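Local coordinates for protein endo alpha-1,4 polygalactosaminidase (Neosartorya fumigata, PDB 6OJ1) that cleaves alpha-1,4-linked galactosamine polymers from within the chain as a glycoside hydrolase with a (beta/alpha)-barrel fold, disrupting microbial biofilms, at residues Ser203-Glu206 and Gln207-Gln210; Asn149-Gly152 and Tyr153-Asn157; Asp160-Gln163 and Ala164-Ile167. All coordinates share one frame; numbering follows the deposited sequence.

Overall arrangement
Along the chain interaction 2 comes first, then interaction 3, then interaction 1, and all three belong to the (beta/alpha)-barrel of this GH114 enzyme. Interactions 2 and 3 share the connection from strand 144-148 to helix 163-179: residues 149-157 turn off the end of the strand, and residues 160-167 start the helix. Their centres lie about 8 Å apart and they touch, S166 OG meeting V150 O at 2.7 Å. Interaction 1 sits at the end of strand 202-206, two strands on, its centre about 16 Å from that of interaction 2 and about 21 Å from that of interaction 3. Interactions 1 and 2 shape loops at the C-terminal ends of parallel strands, where barrel enzymes carry their active sites.

Interaction 1: residues Ser203-Glu206 and Gln207-Gln210; sequences SVNE and QCAQ. With K (potassium ion), chain H.
The carboxamide of N205 reaches forward past E206 to the backbone of C208, so that the next-to-last residue of strand 202-206 holds the turn that follows. With CG anti to the backbone N (chi1 172°), N205 OD1 accepts from C208 N at 3.0 Å; the donor lies in the carbonyl plane, on a lone pair, and the N-H points at the oxygen with an angle of 149°. N205 OD1 also sits against C208 CB at 3.2 Å, while C208 SG is tied to C214 by a disulfide. E206, the next residue, sends its chain elsewhere: extended beyond CG, it ends at a potassium ion, which OE1 meets at a long 3.2 Å. Five waters also lie round the ion, one of them distant; two of the five donate to E206 OE2, which is also hydrogen-bonded to the hydroxyl of Y232. Within the turn, Q207 NE2 donates to Q210 OE1 at 2.8 Å, tilted 33° from the acceptor's carbonyl plane, linking two amides along 207-210. Amide and disulfide together fix C208 in the turn just after the strand, whereas the potassium, with one long carboxylate contact and otherwise water, holds E206 loosely.

Interaction 2: residues Asn149-Gly152 and Tyr153-Asn157; sequences NVDG and YDNDN
D151 O is gripped by two donors, the backbone N of D154 at 2.9 Å and the side-chain ND2 of N155 at 3.0 Å. They arrive from opposite faces of the carbonyl plane, each well out of it, and the backbone bond is the straighter, with an N-H...O angle of 156°. The next carbonyl is used in a similar way: G152 O accepts from N155 N at 2.9 Å, and N157 ND2 adds a weak bond. N157 CG stands between its own backbone N and carbonyl carbon (chi1 58°), which folds the amide back over the turn; there ND2 also donates to N155 O at 3.0 Å, while OD1 accepts from the backbone N of L159 and of L161. D151 and N155 turn their flat ends 68° apart and are joined through a water, which donates to D151 OD2 at 2.7 Å and accepts from N155 ND2. On another flank, the Y153 ring lays one face over D151 C, offset toward the rim, with CE2 3.7 Å from D151 CA; its surroundings also include Q163 and S166 of helix 163-179, together with A189, D191 and I192. The amide of N155 therefore supplements the backbone bond to D151 O in a short 3-10 turn, that of N157 adds only weakly to the hold on G152 O, and together they shape the loop between strand 144-148 and helix 163-179.

Interaction 3: residues Asp160-Gln163 and Ala164-Ile167; sequences DLTQ and ADSI
A capping box starts helix 163-179, with T162 at the N-cap and D165 three residues on. T162 OG1 accepts from D165 N at 3.1 Å, with an N-H...O angle of 154°, and D165 OD2 returns the bond by accepting from T162 N, also at 3.1 Å. The threonine hydroxyl reaches the helix because OG1 lies between the backbone N and the carbonyl carbon (chi1 65°), while CG2 is turned beside the N. The carboxylate swings back toward the start of the helix, and T162 N meets OD2 from above its plane, 40° out of it. A water joins D165 OD2 to D160 O, donating to each at 2.9 Å, so the cap also holds the chain leading into it. Regular helical bonding takes over at once: S166 N donates to T162 O at 3.2 Å, and I167 N to Q163 O at 2.9 Å. I167 then packs against S195 and V196 and touches an attached glycan. The reciprocal threonine and aspartate bonds occupy the backbone N-H groups of the N-cap and of D165 in the first turn, the signature of a capping box, here opening a helix of the (beta/alpha)-barrel.

Interaction 1: residues Ser203-Glu206 and Gln207-Gln210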
loop_
_atom_site.group_PDB
_atom_site.type_symbol
_atom_site.label_atom_id
_atom_site.label_comp_id
_atom_site.label_asym_id
_atom_site.label_seq_id
_atom_site.Cartn_x
_atom_site.Cartn_y
_atom_site.Cartn_z
ATOM N N SER A 203 3.538 7.174 -3.397
ATOM C CA SER A 203 2.884 7.091 -2.101
ATOM C C SER A 203 1.526 6.424 -2.283
ATOM O O SER A 203 0.820 6.706 -3.253
ATOM C CB SER A 203 2.692 8.497 -1.509
ATOM O OG SER A 203 1.741 8.480 -0.452
ATOM N N VAL A 204 1.155 5.534 -1.371
ATOM C CA VAL A 204 -0.248 5.164 -1.201
ATOM C C VAL A 204 -0.725 5.878 0.053
ATOM O O VAL A 204 -0.168 5.667 1.141
ATOM C CB VAL A 204 -0.454 3.642 -1.085
ATOM C CG1 VAL A 204 -1.916 3.350 -0.720
ATOM C CG2 VAL A 204 -0.102 2.927 -2.400
ATOM N N ASN A 205 -1.728 6.749 -0.093
ATOM C CA ASN A 205 -2.250 7.511 1.030
ATOM C C ASN A 205 -3.710 7.183 1.276
ATOM O O ASN A 205 -4.507 7.099 0.333
ATOM C CB ASN A 205 -2.133 9.008 0.808
ATOM C CG ASN A 205 -2.848 9.783 1.882
ATOM O OD1 ASN A 205 -4.009 10.136 1.728
ATOM N ND2 ASN A 205 -2.184 9.976 3.018
ATOM N N GLU A 206 -4.064 7.036 2.548
ATOM C CA GLU A 206 -5.462 6.963 2.959
ATOM C C GLU A 206 -5.852 8.237 3.698
ATOM O O GLU A 206 -5.211 8.607 4.686
ATOM C CB GLU A 206 -5.701 5.752 3.854
ATOM C CG GLU A 206 -5.565 4.430 3.124
ATOM C CD GLU A 206 -5.494 3.281 4.087
ATOM O OE1 GLU A 206 -4.579 3.280 4.940
ATOM O OE2 GLU A 206 -6.361 2.386 4.001
ATOM N N GLN A 207 -6.903 8.901 3.220
ATOM C CA GLN A 207 -7.667 9.874 3.999
ATOM C C GLN A 207 -6.915 11.153 4.337
ATOM O O GLN A 207 -7.273 11.823 5.312
ATOM C CB GLN A 207 -8.169 9.247 5.302
ATOM C CG GLN A 207 -9.107 8.066 5.084
ATOM C CD GLN A 207 -9.265 7.237 6.332
ATOM O OE1 GLN A 207 -8.437 6.376 6.627
ATOM N NE2 GLN A 207 -10.325 7.491 7.076
ATOM N N CYS A 208 -5.905 11.556 3.565
ATOM C CA CYS A 208 -5.264 12.829 3.891
ATOM C C CYS A 208 -6.245 13.992 3.803
ATOM O O CYS A 208 -6.097 14.986 4.524
ATOM C CB CYS A 208 -4.062 13.086 2.981
ATOM S SG CYS A 208 -4.438 13.364 1.225
ATOM N N ALA A 209 -7.261 13.883 2.939
ATOM C CA ALA A 209 -8.230 14.968 2.812
ATOM C C ALA A 209 -9.066 15.098 4.076
ATOM O O ALA A 209 -9.377 16.212 4.514
ATOM C CB ALA A 209 -9.124 14.734 1.593
ATOM N N GLN A 210 -9.412 13.969 4.686
ATOM C CA GLN A 210 -10.239 13.966 5.883
ATOM C C GLN A 210 -9.509 14.559 7.084
ATOM O O GLN A 210 -10.152 15.146 7.967
ATOM C CB GLN A 210 -10.697 12.529 6.159
ATOM C CG GLN A 210 -11.552 12.331 7.393
ATOM C CD GLN A 210 -11.925 10.862 7.613
ATOM O OE1 GLN A 210 -11.577 9.988 6.813
ATOM N NE2 GLN A 210 -12.634 10.592 8.702
HETATM K K K H . -5.335 1.124 7.157
HETATM O O HOH W 1 -5.115 -0.049 4.024
HETATM O O HOH W 2 -7.949 1.369 6.356
HETATM O O HOH W 3 -4.556 -1.677 6.405
HETATM O O HOH W 4 -3.975 1.853 9.443
HETATM O O HOH W 5 -2.614 0.941 6.904
#

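Interaction 2: residues Asn149-Gly152 and Tyr153-Asn157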
loop_
_atom_site.group_PDB
_atom_site.type_symbol
_atom_site.label_atom_id
_atom_site.label_comp_id
_atom_site.label_asym_id
_atom_site.label_seq_id
_atom_site.Cartn_x
_atom_site.Cartn_y
_atom_site.Cartn_z
ATOM N N ASN A 149 1.454 -1.090 6.733
ATOM C CA ASN A 149 1.690 -1.036 8.179
ATOM C C ASN A 149 3.153 -0.799 8.513
ATOM O O ASN A 149 3.720 -1.431 9.408
ATOM C CB ASN A 149 1.152 -2.300 8.837
ATOM C CG ASN A 149 -0.333 -2.438 8.647
ATOM O OD1 ASN A 149 -1.098 -1.524 8.996
ATOM N ND2 ASN A 149 -0.759 -3.540 8.035
ATOM N N VAL A 150 3.776 0.124 7.785
ATOM C CA VAL A 150 5.144 0.528 8.088
ATOM C C VAL A 150 5.162 1.717 9.047
ATOM O O VAL A 150 6.188 2.392 9.183
ATOM C CB VAL A 150 5.953 0.812 6.799
ATOM C CG1 VAL A 150 6.107 -0.488 5.969
ATOM C CG2 VAL A 150 5.313 1.913 5.969
ATOM N N ASP A 151 4.046 1.954 9.736
ATOM C CA ASP A 151 3.863 3.098 10.621
ATOM C C ASP A 151 3.555 2.674 12.052
ATOM O O ASP A 151 2.858 3.390 12.775
ATOM C CB ASP A 151 2.759 4.026 10.109
ATOM C CG ASP A 151 1.404 3.319 9.954
ATOM O OD1 ASP A 151 1.323 2.088 10.133
ATOM O OD2 ASP A 151 0.414 4.006 9.649
ATOM N N GLY A 152 4.121 1.539 12.487
ATOM C CA GLY A 152 3.905 1.071 13.846
ATOM C C GLY A 152 4.307 2.083 14.896
ATOM O O GLY A 152 3.666 2.166 15.946
ATOM N N TYR A 153 5.337 2.892 14.607
ATOM C CA TYR A 153 5.790 3.934 15.533
ATOM C C TYR A 153 4.680 4.919 15.884
ATOM O O TYR A 153 4.744 5.563 16.938
ATOM C CB TYR A 153 6.999 4.699 14.954
ATOM C CG TYR A 153 6.693 5.425 13.663
ATOM C CD1 TYR A 153 6.057 6.659 13.670
ATOM C CD2 TYR A 153 6.992 4.846 12.429
ATOM C CE1 TYR A 153 5.734 7.313 12.485
ATOM C CE2 TYR A 153 6.680 5.492 11.244
ATOM C CZ TYR A 153 6.052 6.723 11.279
ATOM O OH TYR A 153 5.734 7.373 10.098
ATOM N N ASP A 154 3.668 5.060 15.026
ATOM C CA ASP A 154 2.578 5.995 15.248
ATOM C C ASP A 154 1.373 5.318 15.890
ATOM O O ASP A 154 0.258 5.850 15.823
ATOM C CB ASP A 154 2.188 6.646 13.921
ATOM C CG ASP A 154 1.417 7.936 14.104
ATOM O OD1 ASP A 154 1.559 8.576 15.164
ATOM O OD2 ASP A 154 0.658 8.297 13.184
ATOM N N ASN A 155 1.582 4.160 16.512
ATOM C CA ASN A 155 0.502 3.339 17.039
ATOM C C ASN A 155 0.966 2.645 18.310
ATOM O O ASN A 155 2.159 2.588 18.609
ATOM C CB ASN A 155 0.067 2.300 16.018
ATOM C CG ASN A 155 -0.644 2.918 14.836
ATOM O OD1 ASN A 155 -1.822 3.255 14.921
ATOM N ND2 ASN A 155 0.065 3.068 13.730
ATOM N N ASP A 156 0.005 2.091 19.047
ATOM C CA ASP A 156 0.297 1.323 20.258
ATOM C C ASP A 156 0.790 -0.052 19.812
ATOM O O ASP A 156 0.026 -1.012 19.687
ATOM C CB ASP A 156 -0.945 1.254 21.146
ATOM C CG ASP A 156 -0.736 0.429 22.407
ATOM O OD1 ASP A 156 0.399 -0.020 22.668
ATOM O OD2 ASP A 156 -1.730 0.222 23.143
ATOM N N ASN A 157 2.093 -0.141 19.540
ATOM C CA ASN A 157 2.662 -1.340 18.941
ATOM C C ASN A 157 3.225 -2.295 19.980
ATOM O O ASN A 157 3.404 -3.483 19.682
ATOM C CB ASN A 157 3.763 -0.963 17.933
ATOM C CG ASN A 157 4.887 -0.141 18.559
ATOM O OD1 ASN A 157 5.839 -0.697 19.091
ATOM N ND2 ASN A 157 4.771 1.193 18.502
HETATM O O HOH W 6 -1.324 4.623 11.602
#

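Interaction 3: residues Asp160-Gln163 and Ala164-Ile167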
loop_
_atom_site.group_PDB
_atom_site.type_symbol
_atom_site.label_atom_id
_atom_site.label_comp_id
_atom_site.label_asym_id
_atom_site.label_seq_id
_atom_site.Cartn_x
_atom_site.Cartn_y
_atom_site.Cartn_z
ATOM N N ASP A 160 8.114 -0.646 21.197
ATOM C CA ASP A 160 8.935 0.567 21.156
ATOM C C ASP A 160 9.479 0.834 19.752
ATOM O O ASP A 160 10.625 1.255 19.569
ATOM C CB ASP A 160 10.064 0.499 22.190
ATOM C CG ASP A 160 9.561 0.657 23.620
ATOM O OD1 ASP A 160 8.426 1.143 23.821
ATOM O OD2 ASP A 160 10.311 0.306 24.552
ATOM N N LEU A 161 8.640 0.601 18.745
ATOM C CA LEU A 161 9.004 0.927 17.372
ATOM C C LEU A 161 9.174 2.431 17.185
ATOM O O LEU A 161 8.422 3.239 17.741
ATOM C CB LEU A 161 7.929 0.407 16.407
ATOM C CG LEU A 161 7.794 -1.107 16.265
ATOM C CD1 LEU A 161 6.671 -1.404 15.288
ATOM C CD2 LEU A 161 9.111 -1.764 15.812
ATOM N N THR A 162 10.161 2.807 16.376
ATOM C CA THR A 162 10.504 4.204 16.148
ATOM C C THR A 162 10.447 4.539 14.660
ATOM O O THR A 162 10.424 3.663 13.794
ATOM C CB THR A 162 11.915 4.520 16.660
ATOM O OG1 THR A 162 12.859 3.770 15.881
ATOM C CG2 THR A 162 12.058 4.177 18.145
ATOM N N GLN A 163 10.502 5.842 14.375
ATOM C CA GLN A 163 10.612 6.286 12.990
ATOM C C GLN A 163 11.870 5.741 12.325
ATOM O O GLN A 163 11.822 5.297 11.171
ATOM C CB GLN A 163 10.575 7.810 12.937
ATOM C CG GLN A 163 9.212 8.377 13.311
ATOM C CD GLN A 163 9.116 9.865 13.071
ATOM O OE1 GLN A 163 9.909 10.438 12.324
ATOM N NE2 GLN A 163 8.159 10.506 13.722
ATOM N N ALA A 164 12.998 5.737 13.042
ATOM C CA ALA A 164 14.225 5.186 12.470
ATOM C C ALA A 164 14.067 3.703 12.141
ATOM O O ALA A 164 14.622 3.218 11.148
ATOM C CB ALA A 164 15.410 5.410 13.423
ATOM N N ASP A 165 13.319 2.963 12.966
ATOM C CA ASP A 165 13.076 1.556 12.653
ATOM C C ASP A 165 12.348 1.424 11.321
ATOM O O ASP A 165 12.707 0.588 10.486
ATOM C CB ASP A 165 12.256 0.878 13.759
ATOM C CG ASP A 165 13.020 0.699 15.052
ATOM O OD1 ASP A 165 14.267 0.588 15.052
ATOM O OD2 ASP A 165 12.345 0.641 16.098
ATOM N N SER A 166 11.330 2.257 11.105
ATOM C CA SER A 166 10.561 2.180 9.865
ATOM C C SER A 166 11.393 2.614 8.671
ATOM O O SER A 166 11.263 2.042 7.581
ATOM C CB SER A 166 9.306 3.042 9.985
ATOM O OG SER A 166 8.350 2.376 10.787
ATOM N N ILE A 167 12.226 3.639 8.849
ATOM C CA ILE A 167 13.079 4.106 7.759
ATOM C C ILE A 167 14.022 2.992 7.324
ATOM O O ILE A 167 14.149 2.697 6.132
ATOM C CB ILE A 167 13.851 5.370 8.185
ATOM C CG1 ILE A 167 12.884 6.553 8.325
ATOM C CG2 ILE A 167 14.905 5.723 7.150
ATOM C CD1 ILE A 167 13.412 7.715 9.194
HETATM O O HOH W 7 13.384 0.927 18.758
#